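Local coordinates for protein UDP-N-acetylmuramate--L-alanine ligase (Thermotoga maritima, PDB 1J6U) that catalyses the ATP-dependent joining of L-alanine to UDP-N-acetylmuramate, releasing ADP and phosphate, in the biosynthesis of bacterial cell-wall peptidoglycan, at residues A[16-21]-A[73-78]; A[243-248]-A[278-283]. All blocks are in the same frame, centred on the assembly; numbering follows the deposited sequence.

Contact 1: A[16-21]-A[73-78]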
ATOM      1  N   HIS A  16       2.116 -16.135  19.201  1.00 45.97           N
ATOM      2  CA  HIS A  16       1.693 -16.928  18.049  1.00 44.36           C
ATOM      3  C   HIS A  16       0.795 -16.035  17.161  1.00 42.00           C
ATOM      4  O   HIS A  16      -0.261 -15.563  17.601  1.00 32.78           O
ATOM      5  CB  HIS A  16       0.922 -18.147  18.569  1.00 46.14           C
ATOM      6  CG  HIS A  16       0.429 -19.068  17.503  1.00 51.36           C
ATOM      7  ND1 HIS A  16       0.451 -20.436  17.647  1.00 56.10           N
ATOM      8  CD2 HIS A  16      -0.087 -18.825  16.278  1.00 54.54           C
ATOM      9  CE1 HIS A  16      -0.026 -21.001  16.554  1.00 54.58           C
ATOM     10  NE2 HIS A  16      -0.359 -20.044  15.706  1.00 66.75           N
ATOM     11  N   PHE A  17       1.245 -15.806  15.927  1.00 36.03           N
ATOM     12  CA  PHE A  17       0.525 -14.980  14.958  1.00 36.97           C
ATOM     13  C   PHE A  17      -0.158 -15.841  13.912  1.00 35.10           C
ATOM     14  O   PHE A  17       0.504 -16.476  13.066  1.00 40.43           O
ATOM     15  CB  PHE A  17       1.483 -14.014  14.203  1.00 50.45           C
ATOM     16  CG  PHE A  17       2.077 -12.919  15.061  1.00 41.46           C
ATOM     17  CD1 PHE A  17       3.184 -13.181  15.883  1.00 36.64           C
ATOM     18  CD2 PHE A  17       1.508 -11.639  15.071  1.00 34.78           C
ATOM     19  CE1 PHE A  17       3.701 -12.209  16.695  1.00 38.37           C
ATOM     20  CE2 PHE A  17       2.018 -10.656  15.876  1.00 36.99           C
ATOM     21  CZ  PHE A  17       3.117 -10.944  16.694  1.00 36.02           C
ATOM     22  N   VAL A  18      -1.478 -15.833  13.937  1.00 31.78           N
ATOM     23  CA  VAL A  18      -2.232 -16.613  12.978  1.00 33.78           C
ATOM     24  C   VAL A  18      -2.503 -15.663  11.832  1.00 36.55           C
ATOM     25  O   VAL A  18      -3.339 -14.742  11.950  1.00 40.21           O
ATOM     26  CB  VAL A  18      -3.544 -17.124  13.609  1.00 43.39           C
ATOM     27  CG1 VAL A  18      -4.278 -18.080  12.643  1.00 35.37           C
ATOM     28  CG2 VAL A  18      -3.214 -17.822  14.904  1.00 34.29           C
ATOM     29  N   GLY A  19      -1.781 -15.896  10.732  1.00 31.41           N
ATOM     30  CA  GLY A  19      -1.876 -15.046   9.559  1.00 31.40           C
ATOM     31  C   GLY A  19      -0.646 -14.123   9.496  1.00 38.78           C
ATOM     32  O   GLY A  19      -0.693 -13.032   8.929  1.00 38.96           O
ATOM     33  N   ILE A  20       0.454 -14.573  10.099  1.00 30.52           N
ATOM     34  CA  ILE A  20       1.702 -13.837  10.140  1.00 41.66           C
ATOM     35  C   ILE A  20       2.264 -13.520   8.747  1.00 46.78           C
ATOM     36  O   ILE A  20       3.202 -12.739   8.612  1.00 45.19           O
ATOM     37  CB  ILE A  20       2.745 -14.656  10.880  1.00 42.41           C
ATOM     38  CG1 ILE A  20       3.902 -13.779  11.335  1.00 32.47           C
ATOM     39  CG2 ILE A  20       3.282 -15.735   9.951  1.00 35.42           C
ATOM     40  CD1 ILE A  20       4.653 -14.384  12.478  1.00 37.05           C
ATOM     41  N   GLY A  21       1.696 -14.124   7.713  1.00 42.59           N
ATOM     42  CA  GLY A  21       2.213 -13.907   6.370  1.00 35.27           C
ATOM     43  C   GLY A  21       1.671 -12.671   5.687  1.00 40.93           C
ATOM     44  O   GLY A  21       2.125 -12.328   4.596  1.00 43.35           O
ATOM     45  N   ASP A  73       2.160 -17.630  24.910  1.00 40.22           N
ATOM     46  CA  ASP A  73       1.542 -16.950  26.024  1.00 46.54           C
ATOM     47  C   ASP A  73       0.479 -16.102  25.425  1.00 43.79           C
ATOM     48  O   ASP A  73      -0.443 -15.626  26.100  1.00 49.03           O
ATOM     49  CB  ASP A  73       2.541 -16.019  26.706  1.00 45.26           C
ATOM     50  CG  ASP A  73       3.780 -16.737  27.117  1.00 56.85           C
ATOM     51  OD1 ASP A  73       3.633 -17.822  27.718  1.00 70.29           O
ATOM     52  OD2 ASP A  73       4.892 -16.234  26.841  1.00 69.55           O
ATOM     53  N   LEU A  74       0.605 -15.911  24.128  1.00 44.74           N
ATOM     54  CA  LEU A  74      -0.324 -15.028  23.479  1.00 40.90           C
ATOM     55  C   LEU A  74      -0.562 -15.420  22.044  1.00 40.03           C
ATOM     56  O   LEU A  74       0.349 -15.860  21.344  1.00 35.01           O
ATOM     57  CB  LEU A  74       0.249 -13.616  23.562  1.00 34.49           C
ATOM     58  CG  LEU A  74      -0.702 -12.580  23.014  1.00 49.62           C
ATOM     59  CD1 LEU A  74      -1.978 -12.638  23.872  1.00 44.30           C
ATOM     60  CD2 LEU A  74      -0.031 -11.192  23.004  1.00 35.25           C
ATOM     61  N   VAL A  75      -1.799 -15.254  21.601  1.00 42.45           N
ATOM     62  CA  VAL A  75      -2.130 -15.578  20.232  1.00 38.57           C
ATOM     63  C   VAL A  75      -2.755 -14.357  19.607  1.00 41.47           C
ATOM     64  O   VAL A  75      -3.702 -13.803  20.170  1.00 32.45           O
ATOM     65  CB  VAL A  75      -3.180 -16.706  20.119  1.00 39.37           C
ATOM     66  CG1 VAL A  75      -3.790 -16.674  18.708  1.00 37.54           C
ATOM     67  CG2 VAL A  75      -2.549 -18.057  20.367  1.00 37.87           C
ATOM     68  N   ILE A  76      -2.244 -13.952  18.444  1.00 34.15           N
ATOM     69  CA  ILE A  76      -2.812 -12.814  17.738  1.00 37.29           C
ATOM     70  C   ILE A  76      -3.364 -13.276  16.397  1.00 41.84           C
ATOM     71  O   ILE A  76      -2.733 -14.092  15.691  1.00 40.43           O
ATOM     72  CB  ILE A  76      -1.763 -11.738  17.482  1.00 46.97           C
ATOM     73  CG1 ILE A  76      -1.138 -11.321  18.809  1.00 35.13           C
ATOM     74  CG2 ILE A  76      -2.418 -10.555  16.780  1.00 35.97           C
ATOM     75  CD1 ILE A  76      -0.073 -10.309  18.656  1.00 48.03           C
ATOM     76  N   LYS A  77      -4.536 -12.761  16.041  1.00 40.57           N
ATOM     77  CA  LYS A  77      -5.166 -13.148  14.777  1.00 47.69           C
ATOM     78  C   LYS A  77      -5.709 -11.967  13.975  1.00 45.80           C
ATOM     79  O   LYS A  77      -6.079 -10.932  14.517  1.00 54.84           O
ATOM     80  CB  LYS A  77      -6.306 -14.140  15.044  1.00 32.84           C
ATOM     81  CG  LYS A  77      -7.523 -13.533  15.719  1.00 39.52           C
ATOM     82  CD  LYS A  77      -8.471 -14.619  16.205  1.00 42.95           C
ATOM     83  CE  LYS A  77      -9.899 -14.373  15.787  1.00 43.66           C
ATOM     84  NZ  LYS A  77     -10.589 -13.243  16.459  1.00 36.79           N
ATOM     85  N   THR A  78      -5.760 -12.139  12.671  1.00 48.69           N
ATOM     86  CA  THR A  78      -6.286 -11.108  11.795  1.00 48.77           C
ATOM     87  C   THR A  78      -7.792 -11.284  11.638  1.00 48.41           C
ATOM     88  O   THR A  78      -8.332 -12.367  11.849  1.00 48.35           O
ATOM     89  CB  THR A  78      -5.677 -11.227  10.433  1.00 52.54           C
ATOM     90  OG1 THR A  78      -6.372 -12.250   9.694  1.00 59.94           O
ATOM     91  CG2 THR A  78      -4.199 -11.582  10.575  1.00 40.38           C
TER
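His16 and Val18 grip the strand 74-77 through three backbone hydrogen bonds in parallel register. His16 N reaches Leu74 O at 2.8 Å, Ile76 N returns to His16 O at 2.7 Å, and Val18 N closes on Ile76 O at 2.8 Å; all three are nearly straight, 167° to 171° at the hydrogen. Two CA-H...O contacts supplement them, the shorter from Val75 CA to His16 O at 3.2 Å.

Side chains pair on both faces of this sheet. On one, Phe17 and Ile76 run alongside each other; with CG1 of Ile76 beside its own backbone N (chi1 -56°) and CD1 extended beyond it, CD1 meets Phe17 CE2 at 3.5 Å. On the other, Val18 CG2 touches Val75 CG1 at 4.0 Å, while Val75 CG2 packs on His16 CB. Past the last bridge, Thr78 CG2 lies 3.6 Å from Val18 O.

Further out, helix 23-34 covers Phe17 through Met25 and Ala29, whereas Val75 rests on Ile88 and Ala91 of helix 86-93. The His16 imidazole is fixed at both nitrogens, ND1 by Tyr40 OH and NE2 by Glu87. The strand runs straight into a type II turn spanning Phe17 to Ile20, with Gly19 at positive phi (103°). Parallel neighbours, glycine-rich turn and following helix are consistent with a Rossmann-type N-terminal domain, as in other Mur ligases.

Contact 2: A[243-248]-A[278-283]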
ATOM      1  N   TYR A 243      -3.216  23.756   0.745  1.00 39.98           N
ATOM      2  CA  TYR A 243      -2.121  23.562  -0.187  1.00 40.84           C
ATOM      3  C   TYR A 243      -2.798  23.169  -1.459  1.00 42.95           C
ATOM      4  O   TYR A 243      -3.684  22.309  -1.475  1.00 39.82           O
ATOM      5  CB  TYR A 243      -1.181  22.488   0.305  1.00 35.23           C
ATOM      6  CG  TYR A 243      -0.547  22.936   1.581  1.00 35.26           C
ATOM      7  CD1 TYR A 243      -1.168  22.711   2.804  1.00 26.85           C
ATOM      8  CD2 TYR A 243       0.636  23.659   1.558  1.00 31.95           C
ATOM      9  CE1 TYR A 243      -0.620  23.205   3.950  1.00 36.32           C
ATOM     10  CE2 TYR A 243       1.192  24.146   2.690  1.00 33.99           C
ATOM     11  CZ  TYR A 243       0.561  23.926   3.887  1.00 30.01           C
ATOM     12  OH  TYR A 243       1.099  24.453   5.034  1.00 35.99           O
ATOM     13  N   THR A 244      -2.359  23.823  -2.524  1.00 41.15           N
ATOM     14  CA  THR A 244      -2.953  23.677  -3.836  1.00 40.14           C
ATOM     15  C   THR A 244      -1.921  23.484  -4.971  1.00 33.98           C
ATOM     16  O   THR A 244      -0.725  23.773  -4.806  1.00 40.78           O
ATOM     17  CB  THR A 244      -3.868  24.932  -3.998  1.00 36.18           C
ATOM     18  OG1 THR A 244      -5.225  24.531  -3.792  1.00 44.37           O
ATOM     19  CG2 THR A 244      -3.674  25.655  -5.305  1.00 51.17           C
ATOM     20  N   LEU A 245      -2.379  22.972  -6.106  1.00 43.23           N
ATOM     21  CA  LEU A 245      -1.500  22.750  -7.261  1.00 46.33           C
ATOM     22  C   LEU A 245      -1.686  23.820  -8.304  1.00 49.40           C
ATOM     23  O   LEU A 245      -2.783  23.998  -8.836  1.00 49.64           O
ATOM     24  CB  LEU A 245      -1.804  21.417  -7.919  1.00 45.86           C
ATOM     25  CG  LEU A 245      -1.445  20.235  -7.056  1.00 52.29           C
ATOM     26  CD1 LEU A 245      -1.719  18.967  -7.826  1.00 56.87           C
ATOM     27  CD2 LEU A 245       0.027  20.329  -6.697  1.00 46.74           C
ATOM     28  N   GLU A 246      -0.629  24.543  -8.613  1.00 42.52           N
ATOM     29  CA  GLU A 246      -0.791  25.553  -9.613  1.00 49.06           C
ATOM     30  C   GLU A 246      -0.458  24.966 -10.986  1.00 52.63           C
ATOM     31  O   GLU A 246      -1.107  25.279 -11.968  1.00 56.72           O
ATOM     32  CB  GLU A 246       0.101  26.744  -9.306  1.00 52.78           C
ATOM     33  CG  GLU A 246       0.293  27.627 -10.516  1.00 67.71           C
ATOM     34  CD  GLU A 246       1.223  28.773 -10.245  1.00 79.40           C
ATOM     35  OE1 GLU A 246       2.103  28.611  -9.368  1.00 84.13           O
ATOM     36  OE2 GLU A 246       1.083  29.822 -10.917  1.00 80.58           O
HETATM   37  N   MSE A 247       0.553  24.113 -11.043  1.00 49.15           N
HETATM   38  CA  MSE A 247       0.982  23.489 -12.291  1.00 56.44           C
HETATM   39  C   MSE A 247       1.661  22.183 -12.002  1.00 52.70           C
HETATM   40  O   MSE A 247       2.299  22.010 -10.961  1.00 56.03           O
HETATM   41  CB  MSE A 247       2.008  24.318 -13.021  1.00 64.53           C
HETATM   42  CG  MSE A 247       1.593  25.687 -13.391  1.00 89.94           C
HETATM   43 SE   MSE A 247       3.262  26.448 -13.832  1.00120.97          SE
HETATM   44  CE  MSE A 247       3.675  27.298 -12.160  1.00105.90           C
ATOM     45  N   ARG A 248       1.544  21.273 -12.952  1.00 49.52           N
ATOM     46  CA  ARG A 248       2.137  19.959 -12.818  1.00 45.44           C
ATOM     47  C   ARG A 248       2.655  19.575 -14.155  1.00 41.85           C
ATOM     48  O   ARG A 248       2.013  19.808 -15.164  1.00 37.82           O
ATOM     49  CB  ARG A 248       1.113  18.921 -12.394  1.00 35.04           C
ATOM     50  CG  ARG A 248       1.712  17.540 -12.309  1.00 43.61           C
ATOM     51  CD  ARG A 248       0.648  16.498 -12.040  1.00 39.27           C
ATOM     52  NE  ARG A 248       1.243  15.181 -12.114  1.00 44.55           N
ATOM     53  CZ  ARG A 248       0.985  14.293 -13.068  1.00 42.21           C
ATOM     54  NH1 ARG A 248       0.122  14.557 -14.050  1.00 26.91           N
ATOM     55  NH2 ARG A 248       1.616  13.141 -13.040  1.00 24.70           N
ATOM     56  N   ASN A 278       0.309  10.548  -6.809  1.00 30.46           N
ATOM     57  CA  ASN A 278       1.436  10.625  -5.910  1.00 32.97           C
ATOM     58  C   ASN A 278       1.734  12.099  -5.545  1.00 31.10           C
ATOM     59  O   ASN A 278       2.316  12.373  -4.490  1.00 31.79           O
ATOM     60  CB  ASN A 278       2.662   9.962  -6.526  1.00 26.89           C
ATOM     61  CG  ASN A 278       2.710   8.486  -6.240  1.00 37.82           C
ATOM     62  OD1 ASN A 278       2.319   8.032  -5.172  1.00 34.70           O
ATOM     63  ND2 ASN A 278       3.205   7.727  -7.193  1.00 23.43           N
ATOM     64  N   VAL A 279       1.350  13.030  -6.422  1.00 27.27           N
ATOM     65  CA  VAL A 279       1.540  14.442  -6.145  1.00 31.44           C
ATOM     66  C   VAL A 279       0.599  14.786  -4.989  1.00 32.95           C
ATOM     67  O   VAL A 279       0.994  15.430  -4.042  1.00 38.73           O
ATOM     68  CB  VAL A 279       1.208  15.293  -7.368  1.00 35.62           C
ATOM     69  CG1 VAL A 279       1.253  16.746  -6.990  1.00 38.74           C
ATOM     70  CG2 VAL A 279       2.245  15.035  -8.472  1.00 34.05           C
ATOM     71  N   LEU A 280      -0.645  14.330  -5.065  1.00 29.03           N
ATOM     72  CA  LEU A 280      -1.595  14.560  -3.997  1.00 30.62           C
ATOM     73  C   LEU A 280      -1.096  13.950  -2.688  1.00 32.02           C
ATOM     74  O   LEU A 280      -1.219  14.558  -1.643  1.00 40.34           O
ATOM     75  CB  LEU A 280      -2.971  14.005  -4.390  1.00 31.69           C
ATOM     76  CG  LEU A 280      -4.006  15.026  -4.895  1.00 43.44           C
ATOM     77  CD1 LEU A 280      -3.362  16.222  -5.559  1.00 45.74           C
ATOM     78  CD2 LEU A 280      -4.928  14.331  -5.853  1.00 38.07           C
ATOM     79  N   ASN A 281      -0.506  12.765  -2.749  1.00 33.11           N
ATOM     80  CA  ASN A 281       0.026  12.123  -1.558  1.00 34.24           C
ATOM     81  C   ASN A 281       1.207  12.935  -1.009  1.00 34.82           C
ATOM     82  O   ASN A 281       1.414  12.996   0.194  1.00 29.48           O
ATOM     83  CB  ASN A 281       0.538  10.680  -1.854  1.00 28.47           C
ATOM     84  CG  ASN A 281      -0.566   9.724  -2.305  1.00 40.25           C
ATOM     85  OD1 ASN A 281      -1.743   9.863  -1.935  1.00 40.15           O
ATOM     86  ND2 ASN A 281      -0.178   8.727  -3.093  1.00 34.16           N
ATOM     87  N   ALA A 282       2.033  13.461  -1.903  1.00 28.25           N
ATOM     88  CA  ALA A 282       3.167  14.257  -1.494  1.00 31.43           C
ATOM     89  C   ALA A 282       2.631  15.591  -0.897  1.00 36.23           C
ATOM     90  O   ALA A 282       3.150  16.048   0.116  1.00 28.40           O
ATOM     91  CB  ALA A 282       4.047  14.517  -2.663  1.00 27.38           C
ATOM     92  N   LEU A 283       1.606  16.180  -1.526  1.00 27.15           N
ATOM     93  CA  LEU A 283       0.964  17.394  -1.048  1.00 33.72           C
ATOM     94  C   LEU A 283       0.502  17.170   0.412  1.00 46.15           C
ATOM     95  O   LEU A 283       0.781  17.989   1.282  1.00 40.55           O
ATOM     96  CB  LEU A 283      -0.267  17.729  -1.885  1.00 34.05           C
ATOM     97  CG  LEU A 283      -0.317  19.031  -2.707  1.00 45.84           C
ATOM     98  CD1 LEU A 283      -1.722  19.580  -2.668  1.00 41.34           C
ATOM     99  CD2 LEU A 283       0.638  20.077  -2.168  1.00 39.87           C
TER
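Leu245 packs both its methyls onto segment 278-283 by apolar contact. Leu245 CD1 and CD2 each lie 3.8 Å from Val279 CG1, and CD1 also meets Leu280 CD1 at 3.9 Å. Closer to the start of the strand, Leu283 divides its methyls over Tyr243, CD2 against CB at 3.9 Å and CD1 against the backbone O at 3.6 Å, the latter a methyl-to-carbonyl-oxygen approach. The Tyr243 ring turns elsewhere, its hydroxyl bonding to Asp290.

A second kind of contact sets a charged group beside a methyl. Arg248, extended from CG to NE with CG anti to the backbone N (chi1 178°), brings NE within 3.8 Å of Val279 CG2; the methyl approaches the guanidinium from its edge, close to the plane of the group. NH2 bonds to Gln255 and NH1 forms a salt bridge with Glu346, so the group is held from outside the helix.

An alanine in place of Val279 lacks both methyls, and a gap would probably open beside CD1 and CD2 of Leu245, with Arg248 NE losing one of its apolar neighbours.

The axes of strand 243-245 and helix segment 278-283 come within 9.7 Å, their directions 156° apart. Helix 276-291 thereby packs against the three-stranded antiparallel sheet, Val279 and Ala282 reaching Leu271 of strand 264-271, while Asn281 faces helix 125-138.

Contact 1 joins neighbouring strands of the parallel sheet in the N-terminal Mur ligase domain; contact 2 packs a strand on a helix in the middle domain. Their centres are 39 Å apart, on opposite sides of the chain's centre, and their nearest atoms about 23 Å apart, so neither touches the other. They follow in series along the chain. Contact 2 is near the predicted ATP site: the side chain of Leu280 is about 8 Å from Gly124, and Asn278 and Asn281 touch Thr127, another residue predicted to bind ATP. Contact 1 lies away from these residues.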